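Local coordinates for maltose-binding protein MalE1 (PDB 6DTU) that binds maltotetraose as a periplasmic-type solute-binding protein and probably delivers maltose and related sugars for transport across the membrane, at residues A[100-112]-A[292-304]. Sequence-based numbering, arbitrary orientation.
Sequences KLYGIPYAMEAIA and MYRIYLGDPRLPS. With GLC (alpha-D-glucopyranose), chain C; GLC (alpha-D-glucopyranose), chain B.
Glu109 and Arg301 lie side by side, their ends at the bound sugar, carboxylate and guanidinium nearly coplanar (14° apart), and Glu109 OE1 takes Arg301 NH1 on its syn lone pair at 2.8 Å. Extended from CG to NE, Arg301 brings NH1 to O3 (2.9 Å) and NH2 to O2 of the chain C glucose, while Glu109 OE2 accepts from O2 of the chain B glucose (2.6 Å). At its other edge the guanidinium grips Asp299 side-on, NE and NH2 both reaching OD1. Tyr106 OH lies over one guanidinium face, its ring turned 75° from that plane, and donates to Asp299 OD2 at 2.5 Å. With an alanine at Arg301, Asp299 and Glu109 would probably lose their shared cation and the chain C glucose two donors. Of this salt-bridge network, Glu109 and Arg301 belong to the glycan pocket of the solute-binding fold. Beside it strands 100-109 and 302-303 pair antiparallel, Met108 and Leu302 exchanging two backbone hydrogen bonds. Against strand 260-268, strand 100-109 has a classic beta bulge, Tyr106 and Ala107 both facing Gln264. From helix 289-298, Ile295 CG2 meets Tyr106 CD1 (3.5 Å), and Met292, bent at chi2 (-76°), brings SD against Tyr106 CB (3.6 Å).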
ATOM      1  N   LYS A 100     -18.370 -11.401  -7.071  1.00 19.91           N
ATOM      2  CA  LYS A 100     -18.224 -12.102  -5.804  1.00 19.98           C
ATOM      3  C   LYS A 100     -17.224 -11.385  -4.909  1.00 16.82           C
ATOM      4  O   LYS A 100     -16.300 -10.732  -5.387  1.00 15.82           O
ATOM      5  CB  LYS A 100     -17.740 -13.531  -6.025  1.00 19.80           C
ATOM      6  CG  LYS A 100     -18.687 -14.380  -6.888  1.00 22.45           C
ATOM      7  CD  LYS A 100     -18.145 -15.780  -7.093  1.00 23.00           C
ATOM      8  CE  LYS A 100     -19.046 -16.585  -8.004  1.00 31.65           C
ATOM      9  NZ  LYS A 100     -18.687 -18.030  -8.011  1.00 34.10           N
ATOM     10  N   LEU A 101     -17.412 -11.528  -3.607  1.00 16.07           N
ATOM     11  CA  LEU A 101     -16.492 -10.979  -2.627  1.00 15.63           C
ATOM     12  C   LEU A 101     -15.383 -11.985  -2.354  1.00 14.21           C
ATOM     13  O   LEU A 101     -15.645 -13.180  -2.194  1.00 17.56           O
ATOM     14  CB  LEU A 101     -17.254 -10.722  -1.332  1.00 15.76           C
ATOM     15  CG  LEU A 101     -16.459 -10.113  -0.185  1.00 15.31           C
ATOM     16  CD1 LEU A 101     -16.038  -8.705  -0.560  1.00 17.31           C
ATOM     17  CD2 LEU A 101     -17.269 -10.134   1.101  1.00 17.91           C
ATOM     18  N   TYR A 102     -14.141 -11.491  -2.288  1.00 14.06           N
ATOM     19  CA  TYR A 102     -12.968 -12.341  -2.128  1.00 13.83           C
ATOM     20  C   TYR A 102     -12.114 -11.979  -0.918  1.00 15.53           C
ATOM     21  O   TYR A 102     -11.036 -12.548  -0.739  1.00 16.34           O
ATOM     22  CB  TYR A 102     -12.124 -12.312  -3.406  1.00 14.05           C
ATOM     23  CG  TYR A 102     -12.696 -13.122  -4.532  1.00 16.83           C
ATOM     24  CD1 TYR A 102     -12.564 -14.500  -4.550  1.00 14.92           C
ATOM     25  CD2 TYR A 102     -13.382 -12.513  -5.565  1.00 16.60           C
ATOM     26  CE1 TYR A 102     -13.083 -15.259  -5.595  1.00 20.17           C
ATOM     27  CE2 TYR A 102     -13.907 -13.256  -6.608  1.00 16.58           C
ATOM     28  CZ  TYR A 102     -13.767 -14.634  -6.606  1.00 19.58           C
ATOM     29  OH  TYR A 102     -14.284 -15.376  -7.653  1.00 23.47           O
ATOM     30  N   GLY A 103     -12.555 -11.071  -0.073  1.00 13.36           N
ATOM     31  CA  GLY A 103     -11.783 -10.808   1.123  1.00 14.87           C
ATOM     32  C   GLY A 103     -12.569 -10.018   2.139  1.00 13.60           C
ATOM     33  O   GLY A 103     -13.563  -9.367   1.815  1.00 16.35           O
ATOM     34  N   ILE A 104     -12.082 -10.063   3.371  1.00 13.46           N
ATOM     35  CA  ILE A 104     -12.601  -9.207   4.434  1.00 15.42           C
ATOM     36  C   ILE A 104     -11.629  -8.056   4.623  1.00 12.84           C
ATOM     37  O   ILE A 104     -10.496  -8.263   5.118  1.00 12.81           O
ATOM     38  CB  ILE A 104     -12.853  -9.994   5.729  1.00 15.75           C
ATOM     39  CG1 ILE A 104     -13.889 -11.108   5.495  1.00 20.85           C
ATOM     40  CG2 ILE A 104     -13.397  -9.062   6.815  1.00 17.28           C
ATOM     41  CD1 ILE A 104     -14.609 -11.584   6.738  1.00 26.89           C
ATOM     42  N   PRO A 105     -11.992  -6.827   4.258  1.00 13.62           N
ATOM     43  CA  PRO A 105     -11.085  -5.682   4.397  1.00 13.55           C
ATOM     44  C   PRO A 105     -11.028  -5.201   5.837  1.00 15.11           C
ATOM     45  O   PRO A 105     -12.033  -5.172   6.556  1.00 14.54           O
ATOM     46  CB  PRO A 105     -11.750  -4.613   3.525  1.00 15.01           C
ATOM     47  CG  PRO A 105     -13.226  -4.954   3.634  1.00 13.68           C
ATOM     48  CD  PRO A 105     -13.310  -6.439   3.720  1.00 13.81           C
ATOM     49  N   TYR A 106      -9.834  -4.818   6.269  1.00 12.49           N
ATOM     50  CA  TYR A 106      -9.708  -4.235   7.597  1.00 11.00           C
ATOM     51  C   TYR A 106      -9.336  -2.758   7.584  1.00 11.73           C
ATOM     52  O   TYR A 106      -9.564  -2.075   8.589  1.00 13.52           O
ATOM     53  CB  TYR A 106      -8.745  -5.050   8.484  1.00 12.97           C
ATOM     54  CG  TYR A 106      -7.252  -4.841   8.266  1.00 13.63           C
ATOM     55  CD1 TYR A 106      -6.566  -3.830   8.919  1.00 13.41           C
ATOM     56  CD2 TYR A 106      -6.519  -5.719   7.478  1.00 12.15           C
ATOM     57  CE1 TYR A 106      -5.213  -3.655   8.729  1.00 13.92           C
ATOM     58  CE2 TYR A 106      -5.167  -5.551   7.293  1.00 14.77           C
ATOM     59  CZ  TYR A 106      -4.526  -4.526   7.934  1.00 11.65           C
ATOM     60  OH  TYR A 106      -3.165  -4.369   7.753  1.00 14.22           O
ATOM     61  N   ALA A 107      -8.791  -2.242   6.489  1.00 12.91           N
ATOM     62  CA  ALA A 107      -8.384  -0.842   6.458  1.00 12.67           C
ATOM     63  C   ALA A 107      -8.130  -0.412   5.027  1.00 14.32           C
ATOM     64  O   ALA A 107      -7.823  -1.236   4.159  1.00 14.13           O
ATOM     65  CB  ALA A 107      -7.094  -0.611   7.256  1.00 15.62           C
ATOM     66  N   MET A 108      -8.251   0.884   4.791  1.00 15.07           N
ATOM     67  CA  MET A 108      -7.700   1.498   3.589  1.00 13.89           C
ATOM     68  C   MET A 108      -6.505   2.368   3.967  1.00 15.13           C
ATOM     69  O   MET A 108      -6.197   2.571   5.147  1.00 12.56           O
ATOM     70  CB  MET A 108      -8.753   2.292   2.805  1.00 18.47           C
ATOM     71  CG  MET A 108      -9.227   3.519   3.523  1.00 14.83           C
ATOM     72  SD  MET A 108     -10.320   4.554   2.512  1.00 23.07           S
ATOM     73  CE  MET A 108      -9.139   5.677   1.758  1.00 23.16           C
ATOM     74  N   GLU A 109      -5.813   2.867   2.946  1.00 14.03           N
ATOM     75  CA  GLU A 109      -4.556   3.556   3.200  1.00 12.71           C
ATOM     76  C   GLU A 109      -4.149   4.332   1.958  1.00 11.36           C
ATOM     77  O   GLU A 109      -4.605   4.049   0.844  1.00 13.55           O
ATOM     78  CB  GLU A 109      -3.444   2.554   3.540  1.00 12.55           C
ATOM     79  CG  GLU A 109      -3.161   1.609   2.367  1.00 11.82           C
ATOM     80  CD  GLU A 109      -2.377   0.382   2.750  1.00 14.67           C
ATOM     81  OE1 GLU A 109      -2.198   0.126   3.954  1.00 14.70           O
ATOM     82  OE2 GLU A 109      -1.930  -0.320   1.825  1.00 15.33           O
ATOM     83  N   ALA A 110      -3.265   5.310   2.163  1.00 10.58           N
ATOM     84  CA  ALA A 110      -2.564   5.988   1.081  1.00 10.77           C
ATOM     85  C   ALA A 110      -1.312   6.600   1.676  1.00 12.20           C
ATOM     86  O   ALA A 110      -1.294   6.975   2.852  1.00 14.64           O
ATOM     87  CB  ALA A 110      -3.416   7.109   0.480  1.00 12.97           C
ATOM     88  N   ILE A 111      -0.262   6.689   0.852  1.00 13.05           N
ATOM     89  CA  ILE A 111       0.953   7.352   1.324  1.00 12.23           C
ATOM     90  C   ILE A 111       0.708   8.853   1.459  1.00 14.56           C
ATOM     91  O   ILE A 111      -0.221   9.415   0.877  1.00 13.98           O
ATOM     92  CB  ILE A 111       2.196   7.042   0.469  1.00 14.18           C
ATOM     93  CG1 ILE A 111       2.048   7.511  -0.976  1.00 12.53           C
ATOM     94  CG2 ILE A 111       2.459   5.528   0.460  1.00 15.47           C
ATOM     95  CD1 ILE A 111       3.202   7.030  -1.893  1.00 16.10           C
ATOM     96  N   ALA A 112       1.535   9.491   2.283  1.00 15.13           N
ATOM     97  CA  ALA A 112       1.415  10.899   2.629  1.00 14.79           C
ATOM     98  C   ALA A 112       2.790  11.407   3.030  1.00 14.01           C
ATOM     99  O   ALA A 112       3.767  10.649   3.092  1.00 14.74           O
ATOM    100  CB  ALA A 112       0.414  11.113   3.775  1.00 15.18           C
ATOM    101  N   MET A 292     -11.737  -5.735  15.016  1.00 11.98           N
ATOM    102  CA  MET A 292     -11.254  -4.801  14.005  1.00 12.07           C
ATOM    103  C   MET A 292     -10.596  -3.591  14.651  1.00 12.96           C
ATOM    104  O   MET A 292      -9.608  -3.058  14.125  1.00 13.43           O
ATOM    105  CB  MET A 292     -12.415  -4.412  13.086  1.00 13.20           C
ATOM    106  CG  MET A 292     -12.724  -5.476  12.062  1.00 13.46           C
ATOM    107  SD  MET A 292     -11.477  -5.417  10.770  1.00 14.01           S
ATOM    108  CE  MET A 292     -11.886  -6.851   9.750  1.00 14.16           C
ATOM    109  N   TYR A 293     -11.101  -3.168  15.808  1.00 13.74           N
ATOM    110  CA  TYR A 293     -10.481  -2.055  16.510  1.00 13.69           C
ATOM    111  C   TYR A 293      -9.140  -2.466  17.106  1.00 11.26           C
ATOM    112  O   TYR A 293      -8.170  -1.703  17.031  1.00 13.40           O
ATOM    113  CB  TYR A 293     -11.471  -1.504  17.538  1.00 12.99           C
ATOM    114  CG  TYR A 293     -11.028  -0.290  18.312  1.00 15.23           C
ATOM    115  CD1 TYR A 293     -10.475   0.792  17.662  1.00 13.95           C
ATOM    116  CD2 TYR A 293     -11.287  -0.181  19.675  1.00 14.08           C
ATOM    117  CE1 TYR A 293     -10.091   1.942  18.368  1.00 16.79           C
ATOM    118  CE2 TYR A 293     -10.920   0.953  20.383  1.00 16.93           C
ATOM    119  CZ  TYR A 293     -10.331   2.004  19.730  1.00 18.55           C
ATOM    120  OH  TYR A 293      -9.979   3.125  20.433  1.00 18.69           O
ATOM    121  N   ARG A 294      -9.057  -3.686  17.652  1.00 14.57           N
ATOM    122  CA  ARG A 294      -7.788  -4.206  18.143  1.00 12.81           C
ATOM    123  C   ARG A 294      -6.763  -4.320  17.023  1.00 13.34           C
ATOM    124  O   ARG A 294      -5.581  -4.051  17.244  1.00 14.02           O
ATOM    125  CB  ARG A 294      -7.986  -5.539  18.852  1.00 14.88           C
ATOM    126  CG  ARG A 294      -8.723  -5.365  20.139  1.00 13.02           C
ATOM    127  CD  ARG A 294      -9.065  -6.701  20.748  1.00 14.65           C
ATOM    128  NE  ARG A 294      -7.858  -7.428  21.064  1.00 16.49           N
ATOM    129  CZ  ARG A 294      -7.815  -8.716  21.370  1.00 16.89           C
ATOM    130  NH1 ARG A 294      -8.924  -9.433  21.408  1.00 18.49           N
ATOM    131  NH2 ARG A 294      -6.645  -9.284  21.625  1.00 19.46           N
ATOM    132  N   ILE A 295      -7.196  -4.721  15.821  1.00 12.23           N
ATOM    133  CA  ILE A 295      -6.302  -4.734  14.664  1.00 12.87           C
ATOM    134  C   ILE A 295      -5.805  -3.329  14.351  1.00 13.47           C
ATOM    135  O   ILE A 295      -4.606  -3.121  14.122  1.00 13.88           O
ATOM    136  CB  ILE A 295      -6.959  -5.425  13.447  1.00 11.24           C
ATOM    137  CG1 ILE A 295      -7.074  -6.936  13.694  1.00 13.74           C
ATOM    138  CG2 ILE A 295      -6.142  -5.172  12.165  1.00 13.26           C
ATOM    139  CD1 ILE A 295      -7.933  -7.633  12.680  1.00 16.49           C
ATOM    140  N   TYR A 296      -6.713  -2.340  14.339  1.00 13.07           N
ATOM    141  CA  TYR A 296      -6.282  -0.951  14.176  1.00 12.88           C
ATOM    142  C   TYR A 296      -5.255  -0.565  15.228  1.00 15.56           C
ATOM    143  O   TYR A 296      -4.238   0.061  14.920  1.00 15.11           O
ATOM    144  CB  TYR A 296      -7.473   0.025  14.236  1.00 14.18           C
ATOM    145  CG  TYR A 296      -7.000   1.454  14.456  1.00 14.01           C
ATOM    146  CD1 TYR A 296      -6.616   2.254  13.388  1.00 13.71           C
ATOM    147  CD2 TYR A 296      -6.900   1.984  15.740  1.00 14.43           C
ATOM    148  CE1 TYR A 296      -6.160   3.555  13.594  1.00 14.11           C
ATOM    149  CE2 TYR A 296      -6.487   3.255  15.950  1.00 14.51           C
ATOM    150  CZ  TYR A 296      -6.089   4.043  14.888  1.00 15.37           C
ATOM    151  OH  TYR A 296      -5.625   5.322  15.134  1.00 16.82           O
ATOM    152  N   LEU A 297      -5.530  -0.875  16.493  1.00 15.40           N
ATOM    153  CA  LEU A 297      -4.593  -0.481  17.546  1.00 15.77           C
ATOM    154  C   LEU A 297      -3.230  -1.121  17.346  1.00 17.80           C
ATOM    155  O   LEU A 297      -2.205  -0.508  17.668  1.00 18.76           O
ATOM    156  CB  LEU A 297      -5.172  -0.825  18.919  1.00 15.67           C
ATOM    157  CG  LEU A 297      -6.383   0.032  19.279  1.00 14.69           C
ATOM    158  CD1 LEU A 297      -6.967  -0.465  20.583  1.00 14.67           C
ATOM    159  CD2 LEU A 297      -5.983   1.503  19.380  1.00 16.04           C
ATOM    160  N   GLY A 298      -3.200  -2.348  16.817  1.00 13.02           N
ATOM    161  CA  GLY A 298      -1.948  -3.023  16.525  1.00 12.91           C
ATOM    162  C   GLY A 298      -1.310  -2.634  15.212  1.00 16.32           C
ATOM    163  O   GLY A 298      -0.092  -2.775  15.067  1.00 17.60           O
ATOM    164  N   ASP A 299      -2.098  -2.117  14.271  1.00 15.62           N
ATOM    165  CA  ASP A 299      -1.626  -1.827  12.915  1.00 13.95           C
ATOM    166  C   ASP A 299      -2.463  -0.661  12.404  1.00 13.49           C
ATOM    167  O   ASP A 299      -3.395  -0.855  11.609  1.00 15.11           O
ATOM    168  CB  ASP A 299      -1.802  -3.071  12.029  1.00 15.70           C
ATOM    169  CG  ASP A 299      -1.422  -2.849  10.584  1.00 14.01           C
ATOM    170  OD1 ASP A 299      -0.804  -1.816  10.268  1.00 15.99           O
ATOM    171  OD2 ASP A 299      -1.738  -3.737   9.751  1.00 14.62           O
ATOM    172  N   PRO A 300      -2.166   0.560  12.830  1.00 14.60           N
ATOM    173  CA  PRO A 300      -3.106   1.679  12.609  1.00 13.82           C
ATOM    174  C   PRO A 300      -3.073   2.256  11.201  1.00 14.55           C
ATOM    175  O   PRO A 300      -2.127   2.952  10.808  1.00 16.46           O
ATOM    176  CB  PRO A 300      -2.690   2.707  13.672  1.00 16.15           C
ATOM    177  CG  PRO A 300      -1.246   2.444  13.904  1.00 16.56           C
ATOM    178  CD  PRO A 300      -1.067   0.948  13.753  1.00 15.29           C
ATOM    179  N   ARG A 301      -4.143   1.991  10.447  1.00 14.14           N
ATOM    180  CA  ARG A 301      -4.362   2.586   9.126  1.00 12.58           C
ATOM    181  C   ARG A 301      -5.717   3.311   9.134  1.00 17.60           C
ATOM    182  O   ARG A 301      -6.009   4.017  10.110  1.00 17.27           O
ATOM    183  CB  ARG A 301      -4.212   1.517   8.026  1.00 14.18           C
ATOM    184  CG  ARG A 301      -2.918   0.726   8.210  1.00 13.56           C
ATOM    185  CD  ARG A 301      -2.653  -0.311   7.137  1.00 11.84           C
ATOM    186  NE  ARG A 301      -1.630  -1.272   7.571  1.00 12.48           N
ATOM    187  CZ  ARG A 301      -0.833  -1.967   6.767  1.00 13.10           C
ATOM    188  NH1 ARG A 301      -0.870  -1.807   5.431  1.00 13.03           N
ATOM    189  NH2 ARG A 301       0.007  -2.844   7.321  1.00 12.72           N
ATOM    190  N   LEU A 302      -6.560   3.151   8.100  1.00 16.00           N
ATOM    191  CA  LEU A 302      -7.870   3.812   8.064  1.00 15.19           C
ATOM    192  C   LEU A 302      -8.950   2.728   8.096  1.00 15.53           C
ATOM    193  O   LEU A 302      -9.254   2.138   7.050  1.00 15.06           O
ATOM    194  CB  LEU A 302      -8.005   4.685   6.804  1.00 13.99           C
ATOM    195  CG  LEU A 302      -6.955   5.793   6.610  1.00 17.80           C
ATOM    196  CD1 LEU A 302      -7.110   6.523   5.286  1.00 15.08           C
ATOM    197  CD2 LEU A 302      -6.983   6.783   7.735  1.00 16.27           C
ATOM    198  N   PRO A 303      -9.571   2.437   9.250  1.00 15.14           N
ATOM    199  CA  PRO A 303     -10.434   1.243   9.351  1.00 13.29           C
ATOM    200  C   PRO A 303     -11.565   1.178   8.335  1.00 15.09           C
ATOM    201  O   PRO A 303     -12.223   2.175   8.049  1.00 16.55           O
ATOM    202  CB  PRO A 303     -10.954   1.299  10.792  1.00 14.71           C
ATOM    203  CG  PRO A 303      -9.804   1.972  11.543  1.00 12.70           C
ATOM    204  CD  PRO A 303      -9.285   3.022  10.573  1.00 14.62           C
ATOM    205  N   SER A 304     -11.772  -0.023   7.780  1.00 15.74           N
ATOM    206  CA  SER A 304     -12.834  -0.272   6.807  1.00 13.57           C
ATOM    207  C   SER A 304     -14.170  -0.625   7.429  1.00 16.10           C
ATOM    208  O   SER A 304     -15.194  -0.538   6.741  1.00 12.71           O
ATOM    209  CB  SER A 304     -12.422  -1.347   5.800  1.00 13.64           C
ATOM    210  OG  SER A 304     -11.358  -0.888   4.988  1.00 16.12           O
TER
HETATM  211  C1  GLC C   1       4.442  -3.598   5.287  1.00 18.36           C
HETATM  212  C2  GLC C   1       3.013  -3.264   5.122  1.00 12.38           C
HETATM  213  C3  GLC C   1       2.618  -3.205   3.704  1.00 14.23           C
HETATM  214  C4  GLC C   1       3.454  -2.229   2.951  1.00 12.37           C
HETATM  215  C5  GLC C   1       4.950  -2.639   3.023  1.00 13.32           C
HETATM  216  C6  GLC C   1       5.828  -1.676   2.513  1.00 17.14           C
HETATM  217  O1  GLC C   1       4.683  -4.892   4.834  1.00 21.14           O
HETATM  218  O2  GLC C   1       2.250  -4.295   5.829  1.00 15.09           O
HETATM  219  O3  GLC C   1       1.198  -2.810   3.678  1.00 13.99           O
HETATM  220  O4  GLC C   1       3.044  -2.202   1.558  1.00 13.10           O
HETATM  221  O5  GLC C   1       5.276  -2.689   4.525  1.00 15.94           O
HETATM  222  O6  GLC C   1       7.151  -2.224   2.501  1.00 20.13           O
HETATM  223  C1  GLC B   2       2.727  -0.907   1.138  1.00 12.63           C
HETATM  224  C2  GLC B   2       1.370  -0.916   0.537  1.00 12.95           C
HETATM  225  C3  GLC B   2       1.285  -1.870  -0.566  1.00 13.78           C
HETATM  226  C4  GLC B   2       2.307  -1.561  -1.641  1.00 10.93           C
HETATM  227  C5  GLC B   2       3.752  -1.497  -1.059  1.00 11.85           C
HETATM  228  C6  GLC B   2       4.703  -0.960  -1.989  1.00 13.17           C
HETATM  229  O2  GLC B   2       0.449  -1.370   1.572  1.00 14.30           O
HETATM  230  O3  GLC B   2      -0.033  -1.783  -1.224  1.00 12.94           O
HETATM  231  O4  GLC B   2       2.322  -2.639  -2.640  1.00 15.28           O
HETATM  232  O5  GLC B   2       3.697  -0.522   0.110  1.00 14.15           O
HETATM  233  O6  GLC B   2       6.008  -1.228  -1.504  1.00 17.84           O
HETATM  234  O   HOH W   1      -8.527  -1.877  11.400  1.00 16.55           O